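Local atomic coordinates of penicillin-binding protein (Bacillus halodurans, PDB entry 3TG9), a protein that probably reacts with beta-lactams or peptidoglycan peptides through a nucleophilic serine, as other members of the beta-lactamase and penicillin-binding protein family do. Residues Q173-V176 and E177-F181; E248-E252 and T253-K257. All blocks are in the same frame, centred on the assembly; numbering follows the deposited sequence.

Contact 1 (Q173-V176 and E177-F181); sequences QEYV and EANVF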
ATOM      1  N   GLN B 173      -1.082 -19.728  -7.750  1.00 31.99           N
ATOM      2  CA  GLN B 173      -0.502 -19.631  -6.413  1.00 31.14           C
ATOM      3  C   GLN B 173      -0.742 -20.889  -5.575  1.00 36.45           C
ATOM      4  O   GLN B 173       0.167 -21.388  -4.889  1.00 35.60           O
ATOM      5  CB  GLN B 173      -1.061 -18.394  -5.694  1.00 29.19           C
ATOM      6  CG  GLN B 173      -0.722 -17.054  -6.377  1.00 30.17           C
ATOM      7  CD  GLN B 173      -1.582 -16.743  -7.604  1.00 33.64           C
ATOM      8  OE1 GLN B 173      -2.490 -17.499  -7.953  1.00 35.44           O
ATOM      9  NE2 GLN B 173      -1.301 -15.611  -8.257  1.00 34.52           N
ATOM     10  N   GLU B 174      -1.968 -21.396  -5.631  1.00 32.86           N
ATOM     11  CA  GLU B 174      -2.315 -22.624  -4.936  1.00 38.07           C
ATOM     12  C   GLU B 174      -1.458 -23.785  -5.429  1.00 36.35           C
ATOM     13  O   GLU B 174      -0.943 -24.570  -4.630  1.00 36.75           O
ATOM     14  CB  GLU B 174      -3.797 -22.951  -5.125  1.00 37.03           C
ATOM     15  CG  GLU B 174      -4.715 -22.206  -4.182  1.00 42.77           C
ATOM     16  CD  GLU B 174      -6.177 -22.362  -4.553  1.00 44.11           C
ATOM     17  OE1 GLU B 174      -6.469 -22.741  -5.706  1.00 44.69           O
ATOM     18  OE2 GLU B 174      -7.038 -22.088  -3.693  1.00 49.58           O
ATOM     19  N   TYR B 175      -1.306 -23.894  -6.746  1.00 35.48           N
ATOM     20  CA  TYR B 175      -0.512 -24.974  -7.311  1.00 36.71           C
ATOM     21  C   TYR B 175       0.926 -24.930  -6.792  1.00 36.63           C
ATOM     22  O   TYR B 175       1.453 -25.935  -6.306  1.00 36.95           O
ATOM     23  CB  TYR B 175      -0.528 -24.957  -8.843  1.00 39.81           C
ATOM     24  CG  TYR B 175       0.171 -26.176  -9.424  1.00 39.26           C
ATOM     25  CD1 TYR B 175      -0.559 -27.281  -9.852  1.00 40.70           C
ATOM     26  CD2 TYR B 175       1.558 -26.242  -9.498  1.00 38.69           C
ATOM     27  CE1 TYR B 175       0.072 -28.410 -10.356  1.00 39.99           C
ATOM     28  CE2 TYR B 175       2.199 -27.370 -10.005  1.00 38.24           C
ATOM     29  CZ  TYR B 175       1.449 -28.449 -10.433  1.00 38.19           C
ATOM     30  OH  TYR B 175       2.071 -29.577 -10.938  1.00 44.83           O
ATOM     31  N   VAL B 176       1.552 -23.762  -6.876  1.00 34.95           N
ATOM     32  CA  VAL B 176       2.966 -23.644  -6.537  1.00 35.26           C
ATOM     33  C   VAL B 176       3.238 -23.861  -5.054  1.00 36.06           C
ATOM     34  O   VAL B 176       4.168 -24.576  -4.684  1.00 35.38           O
ATOM     35  CB  VAL B 176       3.552 -22.292  -6.993  1.00 33.55           C
ATOM     36  CG1 VAL B 176       4.964 -22.112  -6.457  1.00 31.72           C
ATOM     37  CG2 VAL B 176       3.546 -22.202  -8.514  1.00 30.31           C
ATOM     38  N   GLU B 177       2.429 -23.238  -4.205  1.00 36.57           N
ATOM     39  CA  GLU B 177       2.589 -23.376  -2.761  1.00 34.84           C
ATOM     40  C   GLU B 177       2.425 -24.843  -2.332  1.00 39.58           C
ATOM     41  O   GLU B 177       3.063 -25.307  -1.378  1.00 39.91           O
ATOM     42  CB  GLU B 177       1.601 -22.441  -2.028  1.00 40.74           C
ATOM     43  CG  GLU B 177       1.783 -20.963  -2.439  1.00 38.54           C
ATOM     44  CD  GLU B 177       0.835 -19.984  -1.743  1.00 40.30           C
ATOM     45  OE1 GLU B 177      -0.339 -20.340  -1.486  1.00 45.50           O
ATOM     46  OE2 GLU B 177       1.263 -18.836  -1.476  1.00 32.56           O
ATOM     47  N   ALA B 178       1.591 -25.577  -3.062  1.00 37.83           N
ATOM     48  CA  ALA B 178       1.330 -26.978  -2.751  1.00 37.66           C
ATOM     49  C   ALA B 178       2.348 -27.930  -3.399  1.00 38.44           C
ATOM     50  O   ALA B 178       2.926 -28.785  -2.730  1.00 41.64           O
ATOM     51  CB  ALA B 178      -0.088 -27.348  -3.173  1.00 35.03           C
ATOM     52  N   ASN B 179       2.572 -27.765  -4.699  1.00 40.58           N
ATOM     53  CA  ASN B 179       3.405 -28.684  -5.466  1.00 36.62           C
ATOM     54  C   ASN B 179       4.870 -28.292  -5.562  1.00 39.65           C
ATOM     55  O   ASN B 179       5.694 -29.070  -6.049  1.00 39.35           O
ATOM     56  CB  ASN B 179       2.834 -28.849  -6.869  1.00 37.98           C
ATOM     57  CG  ASN B 179       1.436 -29.406  -6.854  1.00 37.68           C
ATOM     58  OD1 ASN B 179       1.229 -30.574  -6.543  1.00 41.28           O
ATOM     59  ND2 ASN B 179       0.462 -28.571  -7.181  1.00 43.08           N
ATOM     60  N   VAL B 180       5.207 -27.093  -5.106  1.00 37.23           N
ATOM     61  CA  VAL B 180       6.592 -26.649  -5.177  1.00 33.12           C
ATOM     62  C   VAL B 180       7.151 -26.232  -3.825  1.00 34.34           C
ATOM     63  O   VAL B 180       8.149 -26.778  -3.384  1.00 40.22           O
ATOM     64  CB  VAL B 180       6.784 -25.516  -6.196  1.00 34.39           C
ATOM     65  CG1 VAL B 180       8.219 -25.025  -6.163  1.00 31.31           C
ATOM     66  CG2 VAL B 180       6.407 -25.992  -7.590  1.00 32.22           C
ATOM     67  N   PHE B 181       6.522 -25.266  -3.163  1.00 35.60           N
ATOM     68  CA  PHE B 181       7.012 -24.859  -1.849  1.00 37.63           C
ATOM     69  C   PHE B 181       6.915 -25.993  -0.831  1.00 36.48           C
ATOM     70  O   PHE B 181       7.828 -26.195  -0.036  1.00 37.61           O
ATOM     71  CB  PHE B 181       6.276 -23.624  -1.324  1.00 34.09           C
ATOM     72  CG  PHE B 181       6.463 -22.400  -2.176  1.00 36.93           C
ATOM     73  CD1 PHE B 181       7.506 -22.325  -3.090  1.00 31.63           C
ATOM     74  CD2 PHE B 181       5.606 -21.317  -2.051  1.00 33.46           C
ATOM     75  CE1 PHE B 181       7.681 -21.200  -3.882  1.00 33.49           C
ATOM     76  CE2 PHE B 181       5.776 -20.186  -2.832  1.00 28.34           C
ATOM     77  CZ  PHE B 181       6.810 -20.120  -3.747  1.00 32.35           C
TER
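Asn-179 lays its amide across a face of the Tyr-175 ring, one turn back along the helix. ND2 sits over the ring centre, 3.0 Å above the plane, and the amide is turned 39° against the ring. Asn-179 CB joins it over the same ring as a CH-pi contact, 4.0 Å from the Tyr-175 centroid. ND2 also donates to Tyr-175 O at 2.9 Å, a bent bond beside the straighter one of 2.7 Å from Asn-179 N, so one carbonyl is gripped by both main chain and side chain. Tyr-175 reaches this place because its CG lies anti to the backbone N (chi1 -174°). A residue further on, Val-176 CG1 stands over the Phe-181 ring, 4.0 Å from its centroid. Val-176 O takes two backbone donors, Val-180 N at 2.8 Å and Phe-181 N at 2.9 Å, and the turn widens there. Farther out, Tyr-175 OH is held by Gln-67 and the Phe-181 ring meets that of Phe-60 nearly at right angles, while Glu-177 OE2 accepts from Tyr-191 N. This is an amphipathic helix whose i to i+4 pattern passes into a pi-type turn, with its buried side packed on helix 58-70 of the beta-lactamase-like fold.

Contact 2 (E248-E252 and T253-K257); sequences ELLNE and TYTQK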
ATOM      1  N   GLU B 248      13.669 -34.052  -6.278  1.00 42.53           N
ATOM      2  CA  GLU B 248      12.547 -34.111  -5.338  1.00 39.35           C
ATOM      3  C   GLU B 248      11.324 -33.366  -5.853  1.00 42.47           C
ATOM      4  O   GLU B 248      10.237 -33.479  -5.286  1.00 44.01           O
ATOM      5  CB  GLU B 248      12.962 -33.557  -3.969  1.00 36.60           C
ATOM      6  CG  GLU B 248      13.822 -34.525  -3.163  1.00 40.34           C
ATOM      7  CD  GLU B 248      14.547 -33.863  -2.005  1.00 43.14           C
ATOM      8  OE1 GLU B 248      14.308 -32.662  -1.754  1.00 41.87           O
ATOM      9  OE2 GLU B 248      15.364 -34.547  -1.348  1.00 41.39           O
ATOM     10  N   LEU B 249      11.508 -32.603  -6.925  1.00 39.50           N
ATOM     11  CA  LEU B 249      10.428 -31.822  -7.513  1.00 35.40           C
ATOM     12  C   LEU B 249      10.010 -32.429  -8.848  1.00 38.68           C
ATOM     13  O   LEU B 249       8.833 -32.432  -9.216  1.00 40.42           O
ATOM     14  CB  LEU B 249      10.868 -30.364  -7.695  1.00 38.32           C
ATOM     15  CG  LEU B 249      11.033 -29.541  -6.407  1.00 40.70           C
ATOM     16  CD1 LEU B 249      11.495 -28.110  -6.691  1.00 30.31           C
ATOM     17  CD2 LEU B 249       9.741 -29.539  -5.589  1.00 33.41           C
ATOM     18  N   LEU B 250      10.996 -32.944  -9.569  1.00 36.19           N
ATOM     19  CA  LEU B 250      10.777 -33.605 -10.844  1.00 38.41           C
ATOM     20  C   LEU B 250      11.700 -34.809 -10.885  1.00 37.83           C
ATOM     21  O   LEU B 250      12.692 -34.859 -10.157  1.00 37.22           O
ATOM     22  CB  LEU B 250      11.141 -32.665 -11.989  1.00 32.17           C
ATOM     23  CG  LEU B 250      10.374 -31.354 -12.130  1.00 32.57           C
ATOM     24  CD1 LEU B 250      11.296 -30.273 -12.687  1.00 31.33           C
ATOM     25  CD2 LEU B 250       9.132 -31.538 -13.000  1.00 31.56           C
ATOM     26  N   ASN B 251      11.387 -35.784 -11.725  1.00 38.44           N
ATOM     27  CA  ASN B 251      12.294 -36.914 -11.873  1.00 40.61           C
ATOM     28  C   ASN B 251      13.542 -36.464 -12.640  1.00 38.46           C
ATOM     29  O   ASN B 251      13.610 -35.327 -13.108  1.00 39.30           O
ATOM     30  CB  ASN B 251      11.596 -38.097 -12.546  1.00 33.67           C
ATOM     31  CG  ASN B 251      11.249 -37.826 -13.990  1.00 42.60           C
ATOM     32  OD1 ASN B 251      11.859 -36.973 -14.646  1.00 41.50           O
ATOM     33  ND2 ASN B 251      10.261 -38.556 -14.503  1.00 46.70           N
ATOM     34  N   GLU B 252      14.528 -37.342 -12.761  1.00 38.51           N
ATOM     35  CA  GLU B 252      15.805 -36.970 -13.366  1.00 38.93           C
ATOM     36  C   GLU B 252      15.684 -36.459 -14.812  1.00 38.98           C
ATOM     37  O   GLU B 252      16.274 -35.438 -15.169  1.00 39.76           O
ATOM     38  CB  GLU B 252      16.784 -38.142 -13.280  1.00 36.90           C
ATOM     39  CG  GLU B 252      18.022 -37.965 -14.120  1.00 38.01           C
ATOM     40  CD  GLU B 252      18.882 -39.206 -14.126  1.00 37.46           C
ATOM     41  OE1 GLU B 252      19.558 -39.472 -13.110  1.00 35.22           O
ATOM     42  OE2 GLU B 252      18.874 -39.917 -15.148  1.00 35.66           O
ATOM     43  N   THR B 253      14.928 -37.171 -15.641  1.00 36.26           N
ATOM     44  CA  THR B 253      14.700 -36.762 -17.022  1.00 34.94           C
ATOM     45  C   THR B 253      14.123 -35.346 -17.133  1.00 40.96           C
ATOM     46  O   THR B 253      14.604 -34.529 -17.921  1.00 39.35           O
ATOM     47  CB  THR B 253      13.719 -37.714 -17.732  1.00 37.37           C
ATOM     48  OG1 THR B 253      14.257 -39.040 -17.751  1.00 49.45           O
ATOM     49  CG2 THR B 253      13.478 -37.257 -19.156  1.00 41.43           C
ATOM     50  N   TYR B 254      13.077 -35.059 -16.362  1.00 38.23           N
ATOM     51  CA  TYR B 254      12.415 -33.757 -16.475  1.00 41.28           C
ATOM     52  C   TYR B 254      13.194 -32.628 -15.816  1.00 33.90           C
ATOM     53  O   TYR B 254      13.229 -31.515 -16.333  1.00 31.52           O
ATOM     54  CB  TYR B 254      10.956 -33.819 -16.011  1.00 35.86           C
ATOM     55  CG  TYR B 254      10.082 -34.460 -17.057  1.00 36.02           C
ATOM     56  CD1 TYR B 254       9.788 -35.820 -17.010  1.00 46.24           C
ATOM     57  CD2 TYR B 254       9.597 -33.723 -18.122  1.00 38.54           C
ATOM     58  CE1 TYR B 254       9.005 -36.419 -17.981  1.00 43.34           C
ATOM     59  CE2 TYR B 254       8.814 -34.307 -19.098  1.00 45.64           C
ATOM     60  CZ  TYR B 254       8.522 -35.655 -19.024  1.00 47.82           C
ATOM     61  OH  TYR B 254       7.744 -36.239 -20.000  1.00 49.04           O
ATOM     62  N   THR B 255      13.837 -32.921 -14.695  1.00 33.62           N
ATOM     63  CA  THR B 255      14.761 -31.965 -14.102  1.00 36.26           C
ATOM     64  C   THR B 255      15.827 -31.542 -15.116  1.00 36.83           C
ATOM     65  O   THR B 255      16.092 -30.347 -15.304  1.00 30.62           O
ATOM     66  CB  THR B 255      15.447 -32.551 -12.878  1.00 34.79           C
ATOM     67  OG1 THR B 255      14.452 -32.949 -11.929  1.00 37.36           O
ATOM     68  CG2 THR B 255      16.364 -31.517 -12.244  1.00 35.30           C
ATOM     69  N   GLN B 256      16.416 -32.535 -15.777  1.00 36.79           N
ATOM     70  CA  GLN B 256      17.482 -32.317 -16.752  1.00 32.53           C
ATOM     71  C   GLN B 256      16.980 -31.571 -17.982  1.00 36.61           C
ATOM     72  O   GLN B 256      17.697 -30.741 -18.545  1.00 34.70           O
ATOM     73  CB  GLN B 256      18.082 -33.666 -17.159  1.00 41.63           C
ATOM     74  CG  GLN B 256      19.459 -33.612 -17.817  1.00 48.51           C
ATOM     75  CD  GLN B 256      20.217 -34.926 -17.647  1.00 63.78           C
ATOM     76  OE1 GLN B 256      19.971 -35.679 -16.699  1.00 58.41           O
ATOM     77  NE2 GLN B 256      21.141 -35.208 -18.567  1.00 68.66           N
ATOM     78  N   LYS B 257      15.751 -31.865 -18.405  1.00 36.61           N
ATOM     79  CA  LYS B 257      15.147 -31.145 -19.524  1.00 35.46           C
ATOM     80  C   LYS B 257      14.977 -29.660 -19.193  1.00 38.04           C
ATOM     81  O   LYS B 257      15.162 -28.798 -20.054  1.00 36.35           O
ATOM     82  CB  LYS B 257      13.794 -31.756 -19.912  1.00 41.06           C
ATOM     83  CG  LYS B 257      13.863 -33.212 -20.376  1.00 47.32           C
ATOM     84  CD  LYS B 257      12.692 -33.582 -21.286  1.00 49.99           C
ATOM     85  CE  LYS B 257      12.692 -32.726 -22.556  1.00 58.78           C
ATOM     86  NZ  LYS B 257      11.569 -33.054 -23.492  1.00 55.38           N
TER
HETATM   87  O   HOH W   1      13.729 -31.867  -9.208  1.00 31.43           O
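Asn-251 caps the helix that starts after it: its OD1 accepts from Tyr-254 N at 2.8 Å, with an N-H...O angle of 170°. The side chain can turn back this way because CG lies between the backbone N and the carbonyl carbon (chi1 68°). The backbone O of the same residue takes two bonds from Thr-255. Thr-255 N approaches Asn-251 O almost straight at 2.9 Å, while Thr-255 OG1 donates to the same O at 2.8 Å from above the carbonyl plane. That hydroxyl also receives a bond from a water, 3.0 Å from OG1, which in turn accepts from Leu-250 N and so ties the loop backbone to the first helical turn. One residue on, Gln-256 N bonds to Glu-252 O, and the two side chains run alongside each other. Around the cap, the amide of Asn-251 comes to the edge of the Tyr-254 ring, its OD1 3.3 Å from CD1, with the two planes 33° apart. Leu-250 crosses Tyr-254 at about a right angle, CB to CB 4.2 Å. Both pack on helix 58-70, where Glu-70 OE1 accepts from Asn-251 N. The arrangement is a classic asparagine N-cap, opening helix 252-258.

In the fold
After the first strands of the chain comes helix 58-70, and both contacts later settle against it. Contact 1 lies wholly within helix 172-182, which follows helix 155-168. Contact 2 comes after helix 234-245, where the loop of 248-252 turns into helix 252-258, shortly before strand 263-266 at an edge of the large antiparallel sheet. Each is a local contact, so neither closes a long loop; they stand in series, without nesting or crossing. Their centres are about 17 Å apart, yet they meet where Leu-249 CD2 lies 3.9 Å from Val-180 O. Gln-67 bridges them too, its NE2 bonding to Asn-179 O and Leu-249 O.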